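RagB/SusD domain protein (Flavobacterium johnsoniae, PDB 5J90) binds chitin as a SusD homolog and probably helps deliver it, at the outer membrane, to a polysaccharide utilization system. Local coordinates at residues Tyr79-Asp91 with Ile459-Ser473. Sequence-based numbering, arbitrary orientation.
Sequences YALLDNWNGFIWD and ITTEFGVRRINFVQS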
ATOM      1  N   TYR A  79     -10.223   8.228 -17.850  1.00 10.68           N
ATOM      2  CA  TYR A  79      -9.039   7.610 -17.252  1.00 10.93           C
ATOM      3  C   TYR A  79      -7.854   7.473 -18.209  1.00 10.58           C
ATOM      4  O   TYR A  79      -6.958   6.653 -17.988  1.00 10.67           O
ATOM      5  CB  TYR A  79      -9.374   6.266 -16.595  1.00 10.97           C
ATOM      6  CG  TYR A  79     -10.390   6.343 -15.465  1.00  8.78           C
ATOM      7  CD1 TYR A  79     -10.801   7.563 -14.935  1.00  9.27           C
ATOM      8  CD2 TYR A  79     -10.933   5.182 -14.921  1.00 10.61           C
ATOM      9  CE1 TYR A  79     -11.732   7.622 -13.890  1.00  9.79           C
ATOM     10  CE2 TYR A  79     -11.852   5.231 -13.878  1.00  9.93           C
ATOM     11  CZ  TYR A  79     -12.248   6.450 -13.366  1.00  8.65           C
ATOM     12  OH  TYR A  79     -13.164   6.507 -12.340  1.00  9.69           O
ATOM     13  N   ALA A  80      -7.852   8.285 -19.263  1.00 10.91           N
ATOM     14  CA  ALA A  80      -6.659   8.501 -20.070  1.00 10.83           C
ATOM     15  C   ALA A  80      -6.044   9.805 -19.578  1.00 10.74           C
ATOM     16  O   ALA A  80      -6.413  10.893 -20.024  1.00 11.48           O
ATOM     17  CB  ALA A  80      -7.014   8.582 -21.572  1.00 12.16           C
ATOM     18  N   LEU A  81      -5.123   9.704 -18.627  1.00 10.37           N
ATOM     19  CA  LEU A  81      -4.594  10.916 -18.010  1.00 10.45           C
ATOM     20  C   LEU A  81      -3.817  11.725 -19.034  1.00 10.31           C
ATOM     21  O   LEU A  81      -2.955  11.184 -19.738  1.00 11.44           O
ATOM     22  CB  LEU A  81      -3.720  10.587 -16.793  1.00 10.78           C
ATOM     23  CG  LEU A  81      -4.409   9.834 -15.648  1.00  9.63           C
ATOM     24  CD1 LEU A  81      -3.484   9.747 -14.442  1.00 11.72           C
ATOM     25  CD2 LEU A  81      -5.720  10.506 -15.266  1.00 12.84           C
ATOM     26  N   LEU A  82      -4.128  13.014 -19.123  1.00 10.57           N
ATOM     27  CA  LEU A  82      -3.537  13.873 -20.151  1.00  9.85           C
ATOM     28  C   LEU A  82      -2.436  14.748 -19.569  1.00 10.51           C
ATOM     29  O   LEU A  82      -2.701  15.660 -18.780  1.00 10.15           O
ATOM     30  CB  LEU A  82      -4.611  14.727 -20.836  1.00 10.68           C
ATOM     31  CG  LEU A  82      -5.719  13.945 -21.553  1.00  9.32           C
ATOM     32  CD1 LEU A  82      -6.674  14.895 -22.271  1.00 11.55           C
ATOM     33  CD2 LEU A  82      -5.157  12.914 -22.539  1.00 11.94           C
ATOM     34  N   ASP A  83      -1.194  14.455 -19.946  1.00 10.37           N
ATOM     35  CA  ASP A  83      -0.047  15.171 -19.389  1.00 10.52           C
ATOM     36  C   ASP A  83      -0.106  16.667 -19.682  1.00 10.98           C
ATOM     37  O   ASP A  83       0.369  17.479 -18.889  1.00 11.61           O
ATOM     38  CB  ASP A  83       1.270  14.602 -19.922  1.00 11.38           C
ATOM     39  CG  ASP A  83       1.582  13.212 -19.382  1.00 14.01           C
ATOM     40  OD1 ASP A  83       0.745  12.604 -18.672  1.00 13.07           O
ATOM     41  OD2 ASP A  83       2.682  12.709 -19.697  1.00 18.91           O
ATOM     42  N   ASN A  84      -0.688  17.024 -20.827  1.00 11.64           N
ATOM     43  CA  ASN A  84      -0.805  18.426 -21.208  1.00 12.55           C
ATOM     44  C   ASN A  84      -1.797  19.190 -20.325  1.00 13.42           C
ATOM     45  O   ASN A  84      -1.714  20.407 -20.193  1.00 15.34           O
ATOM     46  CB  ASN A  84      -1.158  18.573 -22.696  1.00 12.95           C
ATOM     47  CG  ASN A  84      -2.337  17.711 -23.110  1.00 16.95           C
ATOM     48  OD1 ASN A  84      -2.347  16.500 -22.887  1.00 18.64           O
ATOM     49  ND2 ASN A  84      -3.335  18.330 -23.739  1.00 20.92           N
ATOM     50  N   TRP A  85      -2.722  18.466 -19.701  1.00 10.67           N
ATOM     51  CA  TRP A  85      -3.631  19.071 -18.724  1.00 11.63           C
ATOM     52  C   TRP A  85      -3.008  19.104 -17.331  1.00  9.19           C
ATOM     53  O   TRP A  85      -2.993  20.134 -16.657  1.00 10.47           O
ATOM     54  CB  TRP A  85      -4.929  18.270 -18.635  1.00 11.70           C
ATOM     55  CG  TRP A  85      -5.842  18.369 -19.827  1.00 10.52           C
ATOM     56  CD1 TRP A  85      -5.595  18.987 -21.027  1.00 14.43           C
ATOM     57  CD2 TRP A  85      -7.161  17.823 -19.918  1.00 10.15           C
ATOM     58  NE1 TRP A  85      -6.694  18.858 -21.853  1.00 14.55           N
ATOM     59  CE2 TRP A  85      -7.667  18.149 -21.195  1.00 11.45           C
ATOM     60  CE3 TRP A  85      -7.970  17.093 -19.039  1.00 11.24           C
ATOM     61  CZ2 TRP A  85      -8.941  17.765 -21.612  1.00 12.56           C
ATOM     62  CZ3 TRP A  85      -9.233  16.715 -19.451  1.00 11.75           C
ATOM     63  CH2 TRP A  85      -9.711  17.053 -20.730  1.00 12.78           C
ATOM     64  N   ASN A  86      -2.489  17.956 -16.911  1.00  9.86           N
ATOM     65  CA  ASN A  86      -2.158  17.750 -15.505  1.00 10.44           C
ATOM     66  C   ASN A  86      -0.867  18.420 -15.059  1.00  9.43           C
ATOM     67  O   ASN A  86      -0.655  18.654 -13.868  1.00  9.60           O
ATOM     68  CB  ASN A  86      -2.170  16.254 -15.182  1.00  8.94           C
ATOM     69  CG  ASN A  86      -3.529  15.630 -15.422  1.00  9.43           C
ATOM     70  OD1 ASN A  86      -4.559  16.272 -15.200  1.00 10.38           O
ATOM     71  ND2 ASN A  86      -3.546  14.389 -15.892  1.00  8.91           N
ATOM     72  N   GLY A  87      -0.003  18.757 -16.011  1.00  9.51           N
ATOM     73  CA  GLY A  87       1.202  19.498 -15.694  1.00  9.31           C
ATOM     74  C   GLY A  87       0.924  20.834 -15.027  1.00  9.92           C
ATOM     75  O   GLY A  87       1.730  21.310 -14.233  1.00 10.59           O
ATOM     76  N   PHE A  88      -0.222  21.432 -15.332  1.00 10.08           N
ATOM     77  CA  PHE A  88      -0.594  22.711 -14.730  1.00 11.08           C
ATOM     78  C   PHE A  88      -0.658  22.664 -13.205  1.00  9.88           C
ATOM     79  O   PHE A  88      -0.343  23.650 -12.536  1.00  9.90           O
ATOM     80  CB  PHE A  88      -1.933  23.202 -15.291  1.00 11.88           C
ATOM     81  CG  PHE A  88      -1.818  23.851 -16.641  1.00 12.41           C
ATOM     82  CD1 PHE A  88      -1.826  23.089 -17.798  1.00 12.52           C
ATOM     83  CD2 PHE A  88      -1.686  25.227 -16.745  1.00 16.41           C
ATOM     84  CE1 PHE A  88      -1.706  23.699 -19.051  1.00 15.23           C
ATOM     85  CE2 PHE A  88      -1.570  25.843 -17.990  1.00 17.94           C
ATOM     86  CZ  PHE A  88      -1.583  25.075 -19.142  1.00 17.96           C
ATOM     87  N   ILE A  89      -1.061  21.518 -12.655  1.00  9.73           N
ATOM     88  CA  ILE A  89      -1.172  21.373 -11.204  1.00  9.41           C
ATOM     89  C   ILE A  89       0.185  21.618 -10.558  1.00  8.55           C
ATOM     90  O   ILE A  89       0.328  22.417  -9.630  1.00  9.84           O
ATOM     91  CB  ILE A  89      -1.647  19.955 -10.824  1.00  8.41           C
ATOM     92  CG1 ILE A  89      -2.942  19.582 -11.554  1.00  9.63           C
ATOM     93  CG2 ILE A  89      -1.797  19.839  -9.311  1.00 10.19           C
ATOM     94  CD1 ILE A  89      -3.279  18.098 -11.461  1.00 12.04           C
ATOM     95  N   TRP A  90       1.195  20.921 -11.072  1.00  8.76           N
ATOM     96  CA  TRP A  90       2.538  21.011 -10.531  1.00  9.22           C
ATOM     97  C   TRP A  90       3.135  22.392 -10.799  1.00  8.84           C
ATOM     98  O   TRP A  90       3.669  23.049  -9.896  1.00 10.06           O
ATOM     99  CB  TRP A  90       3.400  19.920 -11.170  1.00  9.80           C
ATOM    100  CG  TRP A  90       4.798  19.811 -10.648  1.00  8.83           C
ATOM    101  CD1 TRP A  90       5.873  20.589 -10.978  1.00  9.64           C
ATOM    102  CD2 TRP A  90       5.283  18.829  -9.728  1.00  8.83           C
ATOM    103  NE1 TRP A  90       6.996  20.160 -10.302  1.00 10.38           N
ATOM    104  CE2 TRP A  90       6.658  19.078  -9.528  1.00  9.30           C
ATOM    105  CE3 TRP A  90       4.684  17.763  -9.046  1.00  9.43           C
ATOM    106  CZ2 TRP A  90       7.443  18.293  -8.680  1.00  9.36           C
ATOM    107  CZ3 TRP A  90       5.467  16.989  -8.205  1.00  9.49           C
ATOM    108  CH2 TRP A  90       6.821  17.262  -8.023  1.00  9.41           C
ATOM    109  N   ASP A  91       3.041  22.840 -12.046  1.00  9.99           N
ATOM    110  CA  ASP A  91       3.751  24.052 -12.437  1.00 12.41           C
ATOM    111  C   ASP A  91       3.219  25.296 -11.710  1.00 10.70           C
ATOM    112  O   ASP A  91       4.002  26.090 -11.178  1.00 10.93           O
ATOM    113  CB  ASP A  91       3.763  24.204 -13.963  1.00 12.27           C
ATOM    114  CG  ASP A  91       4.544  23.085 -14.653  1.00 12.89           C
ATOM    115  OD1 ASP A  91       5.470  22.539 -14.028  1.00 15.16           O
ATOM    116  OD2 ASP A  91       4.226  22.743 -15.815  1.00 14.80           O
ATOM    117  N   ILE A 459      -5.483   1.847 -14.943  1.00 12.49           N
ATOM    118  CA  ILE A 459      -6.425   2.364 -13.957  1.00 11.64           C
ATOM    119  C   ILE A 459      -7.681   1.513 -13.993  1.00 11.68           C
ATOM    120  O   ILE A 459      -8.251   1.296 -15.067  1.00 12.85           O
ATOM    121  CB  ILE A 459      -6.780   3.843 -14.236  1.00 11.38           C
ATOM    122  CG1 ILE A 459      -5.505   4.694 -14.220  1.00 11.64           C
ATOM    123  CG2 ILE A 459      -7.808   4.359 -13.221  1.00  9.32           C
ATOM    124  CD1 ILE A 459      -5.720   6.145 -14.604  1.00 11.59           C
ATOM    125  N   THR A 460      -8.101   1.014 -12.840  1.00 11.07           N
ATOM    126  CA  THR A 460      -9.285   0.157 -12.784  1.00 11.52           C
ATOM    127  C   THR A 460     -10.565   0.987 -12.792  1.00 12.61           C
ATOM    128  O   THR A 460     -10.615   2.106 -12.277  1.00 11.55           O
ATOM    129  CB  THR A 460      -9.321  -0.770 -11.529  1.00 11.77           C
ATOM    130  OG1 THR A 460      -9.582  -0.000 -10.350  1.00 13.02           O
ATOM    131  CG2 THR A 460      -8.017  -1.567 -11.363  1.00 12.83           C
ATOM    132  N   THR A 461     -11.618   0.419 -13.360  1.00 12.27           N
ATOM    133  CA  THR A 461     -12.929   1.041 -13.287  1.00 11.65           C
ATOM    134  C   THR A 461     -13.443   1.046 -11.852  1.00 11.08           C
ATOM    135  O   THR A 461     -14.027   2.018 -11.385  1.00 11.35           O
ATOM    136  CB  THR A 461     -13.899   0.317 -14.227  1.00 12.49           C
ATOM    137  OG1 THR A 461     -13.468   0.549 -15.567  1.00 14.79           O
ATOM    138  CG2 THR A 461     -15.330   0.830 -14.062  1.00 13.20           C
ATOM    139  N   GLU A 462     -13.186  -0.040 -11.133  1.00 11.93           N
ATOM    140  CA  GLU A 462     -13.688  -0.193  -9.786  1.00 14.21           C
ATOM    141  C   GLU A 462     -13.134   0.855  -8.807  1.00 11.36           C
ATOM    142  O   GLU A 462     -13.876   1.461  -8.047  1.00 13.95           O
ATOM    143  CB  GLU A 462     -13.336  -1.604  -9.314  1.00 18.79           C
ATOM    144  CG  GLU A 462     -14.002  -2.033  -8.061  1.00 19.33           C
ATOM    145  CD  GLU A 462     -13.818  -3.522  -7.804  1.00 14.77           C
ATOM    146  OE1 GLU A 462     -13.174  -4.221  -8.628  1.00 22.69           O
ATOM    147  OE2 GLU A 462     -14.344  -3.986  -6.794  1.00 18.63           O
ATOM    148  N   PHE A 463     -11.817   1.063  -8.840  1.00 11.14           N
ATOM    149  CA  PHE A 463     -11.178   1.970  -7.890  1.00 10.99           C
ATOM    150  C   PHE A 463     -10.837   3.339  -8.452  1.00  9.66           C
ATOM    151  O   PHE A 463     -10.561   4.269  -7.699  1.00 10.56           O
ATOM    152  CB  PHE A 463      -9.972   1.289  -7.240  1.00 11.44           C
ATOM    153  CG  PHE A 463     -10.362   0.077  -6.460  1.00 11.68           C
ATOM    154  CD1 PHE A 463     -10.882   0.210  -5.185  1.00 15.62           C
ATOM    155  CD2 PHE A 463     -10.281  -1.178  -7.027  1.00 11.57           C
ATOM    156  CE1 PHE A 463     -11.286  -0.906  -4.466  1.00 14.96           C
ATOM    157  CE2 PHE A 463     -10.688  -2.293  -6.305  1.00 13.04           C
ATOM    158  CZ  PHE A 463     -11.190  -2.142  -5.035  1.00 13.52           C
ATOM    159  N   GLY A 464     -10.876   3.461  -9.771  1.00  9.51           N
ATOM    160  CA  GLY A 464     -10.663   4.753 -10.394  1.00  8.92           C
ATOM    161  C   GLY A 464      -9.260   5.301 -10.226  1.00  8.29           C
ATOM    162  O   GLY A 464      -8.303   4.573  -9.933  1.00  9.23           O
ATOM    163  N   VAL A 465      -9.135   6.608 -10.424  1.00  8.38           N
ATOM    164  CA  VAL A 465      -7.828   7.249 -10.419  1.00  8.21           C
ATOM    165  C   VAL A 465      -7.312   7.383  -8.994  1.00  8.16           C
ATOM    166  O   VAL A 465      -7.967   7.989  -8.133  1.00  8.19           O
ATOM    167  CB  VAL A 465      -7.886   8.642 -11.083  1.00  8.04           C
ATOM    168  CG1 VAL A 465      -6.496   9.246 -11.130  1.00  8.36           C
ATOM    169  CG2 VAL A 465      -8.503   8.552 -12.486  1.00 10.10           C
ATOM    170  N   ARG A 466      -6.145   6.799  -8.738  1.00  7.88           N
ATOM    171  CA  ARG A 466      -5.563   6.836  -7.393  1.00  7.62           C
ATOM    172  C   ARG A 466      -4.527   7.954  -7.250  1.00  7.78           C
ATOM    173  O   ARG A 466      -4.229   8.391  -6.139  1.00  7.55           O
ATOM    174  CB  ARG A 466      -4.965   5.479  -6.991  1.00  8.07           C
ATOM    175  CG  ARG A 466      -5.903   4.292  -7.204  1.00  7.70           C
ATOM    176  CD  ARG A 466      -7.301   4.463  -6.616  1.00  9.59           C
ATOM    177  NE  ARG A 466      -7.313   4.426  -5.151  1.00  7.76           N
ATOM    178  CZ  ARG A 466      -8.412   4.276  -4.413  1.00  7.11           C
ATOM    179  NH1 ARG A 466      -9.603   4.121  -4.981  1.00  9.69           N
ATOM    180  NH2 ARG A 466      -8.326   4.252  -3.093  1.00  8.16           N
ATOM    181  N   ARG A 467      -3.964   8.408  -8.373  1.00  7.36           N
ATOM    182  CA  ARG A 467      -2.979   9.490  -8.360  1.00  6.66           C
ATOM    183  C   ARG A 467      -2.795  10.002  -9.772  1.00  7.20           C
ATOM    184  O   ARG A 467      -3.296   9.400 -10.723  1.00  7.69           O
ATOM    185  CB  ARG A 467      -1.618   9.004  -7.827  1.00  7.78           C
ATOM    186  CG  ARG A 467      -0.934   8.001  -8.763  1.00  8.08           C
ATOM    187  CD  ARG A 467       0.414   7.553  -8.225  1.00  9.08           C
ATOM    188  NE  ARG A 467       1.460   8.577  -8.341  1.00  8.40           N
ATOM    189  CZ  ARG A 467       2.258   8.720  -9.397  1.00  7.84           C
ATOM    190  NH1 ARG A 467       2.107   7.955 -10.477  1.00  7.70           N
ATOM    191  NH2 ARG A 467       3.216   9.636  -9.365  1.00  8.31           N
ATOM    192  N   ILE A 468      -2.058  11.104  -9.901  1.00  7.29           N
ATOM    193  CA  ILE A 468      -1.634  11.578 -11.216  1.00  8.54           C
ATOM    194  C   ILE A 468      -0.141  11.296 -11.373  1.00  7.66           C
ATOM    195  O   ILE A 468       0.635  11.370 -10.413  1.00  7.91           O
ATOM    196  CB  ILE A 468      -1.986  13.073 -11.420  1.00  8.16           C
ATOM    197  CG1 ILE A 468      -3.503  13.246 -11.311  1.00  8.78           C
ATOM    198  CG2 ILE A 468      -1.457  13.592 -12.767  1.00  9.92           C
ATOM    199  CD1 ILE A 468      -3.995  14.684 -11.481  1.00  9.50           C
ATOM    200  N   ASN A 469       0.250  10.948 -12.597  1.00  8.32           N
ATOM    201  CA  ASN A 469       1.647  10.644 -12.913  1.00  8.36           C
ATOM    202  C   ASN A 469       2.543  11.883 -12.931  1.00  7.77           C
ATOM    203  O   ASN A 469       2.062  13.006 -13.137  1.00  8.27           O
ATOM    204  CB  ASN A 469       1.748   9.877 -14.241  1.00  9.67           C
ATOM    205  CG  ASN A 469       1.111  10.625 -15.395  1.00  9.88           C
ATOM    206  OD1 ASN A 469      -0.081  10.949 -15.361  1.00 10.25           O
ATOM    207  ND2 ASN A 469       1.907  10.922 -16.419  1.00 10.79           N
ATOM    208  N   PHE A 470       3.834  11.683 -12.701  1.00  8.35           N
ATOM    209  CA  PHE A 470       4.774  12.802 -12.629  1.00  8.64           C
ATOM    210  C   PHE A 470       4.768  13.602 -13.942  1.00  8.61           C
ATOM    211  O   PHE A 470       4.532  13.048 -15.021  1.00  9.72           O
ATOM    212  CB  PHE A 470       6.177  12.299 -12.263  1.00  9.33           C
ATOM    213  CG  PHE A 470       6.256  11.659 -10.898  1.00  7.76           C
ATOM    214  CD1 PHE A 470       5.764  12.305  -9.776  1.00  8.47           C
ATOM    215  CD2 PHE A 470       6.837  10.404 -10.740  1.00  8.79           C
ATOM    216  CE1 PHE A 470       5.854  11.711  -8.509  1.00  8.92           C
ATOM    217  CE2 PHE A 470       6.921   9.802  -9.492  1.00  9.35           C
ATOM    218  CZ  PHE A 470       6.439  10.448  -8.378  1.00  8.59           C
ATOM    219  N   VAL A 471       5.016  14.905 -13.839  1.00  9.50           N
ATOM    220  CA  VAL A 471       4.683  15.824 -14.934  1.00  9.80           C
ATOM    221  C   VAL A 471       5.801  16.064 -15.960  1.00  9.50           C
ATOM    222  O   VAL A 471       6.993  15.813 -15.703  1.00  9.38           O
ATOM    223  CB  VAL A 471       4.163  17.182 -14.388  1.00  9.45           C
ATOM    224  CG1 VAL A 471       3.000  16.956 -13.429  1.00  9.94           C
ATOM    225  CG2 VAL A 471       5.279  17.962 -13.717  1.00  9.98           C
ATOM    226  N   GLN A 472       5.387  16.578 -17.116  1.00  9.39           N
ATOM    227  CA  GLN A 472       6.285  16.758 -18.253  1.00 10.23           C
ATOM    228  C   GLN A 472       7.431  17.706 -17.974  1.00 10.20           C
ATOM    229  O   GLN A 472       8.555  17.450 -18.395  1.00 11.08           O
ATOM    230  CB  GLN A 472       5.515  17.277 -19.467  1.00 14.07           C
ATOM    231  CG  GLN A 472       4.564  16.287 -20.072  1.00 16.11           C
ATOM    232  CD  GLN A 472       3.766  16.898 -21.216  1.00 14.36           C
ATOM    233  OE1 GLN A 472       3.435  18.085 -21.194  1.00 21.00           O
ATOM    234  NE2 GLN A 472       3.450  16.087 -22.202  1.00 19.75           N
ATOM    235  N   SER A 473       7.162  18.807 -17.285  1.00 10.14           N
ATOM    236  CA  SER A 473       8.217  19.782 -17.031  1.00 10.53           C
ATOM    237  C   SER A 473       9.323  19.155 -16.192  1.00 10.69           C
ATOM    238  O   SER A 473      10.503  19.495 -16.332  1.00 11.70           O
ATOM    239  CB  SER A 473       7.673  21.034 -16.349  1.00 10.90           C
ATOM    240  OG  SER A 473       7.225  20.710 -15.036  1.00 11.40           O
TER
HETATM  241  O   HOH W   1     -14.895   4.500 -12.081  1.00 11.38           O
HETATM  242  O   HOH W   2     -11.487   8.243 -10.469  1.00 12.67           O
HETATM  243  O   HOH W   3      -1.039  13.162 -16.649  1.00  9.99           O
HETATM  244  O   HOH W   4       2.435  16.462 -17.191  1.00 11.07           O
HETATM  245  O   HOH W   5       4.824  13.217 -17.958  1.00 17.36           O
HETATM  246  O   HOH W   6       4.495  19.920 -16.757  1.00 12.77           O
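Val471 and Ile468 press against the first turns of helix 83-108, the tight part of this joint between that helix start, with the loop before it, and a loop far off in sequence that runs into helix 472-477. Val471 CG2 lies over one face of the Trp90 indole, 3.9 Å from the centroid of its five-membered ring, a CH-pi contact. With CG anti to the backbone N (chi1 -176°), the indole is placed beside Val471, whose CG1 rests on Gly87 CA. Ile468 and Ile89 meet tip to tip, CD1 to CD1 at 3.5 Å, closer than usual for carbons, and Phe134 touches both.

Farther along, Ile459 CG2 (3.7 Å from Tyr79 CD2) and Val465 CG2 (3.5 Å from Tyr79 CD1) approach the Tyr79 ring obliquely from the same side, and separate waters tie its hydroxyl to Thr461 O and Val465 N.

The other side is looser and wetter. Asn469 ND2 gives Asp83 OD1 a nearly straight bond (3.0 Å, 174°), 33° out of the carboxylate plane, and a water links the same OD1 to Asn469 OD1 and Asn86 ND2, whose amide Asn76 also holds through OD1. Past Gln472, Ser473 OG donates to the syn lone pair of Asp91 OD1 at 2.7 Å. Both carboxylates take bonds from neutral donors and water, so they probably remain ionised, and polar links border an apolar seam within this SusD-like fold.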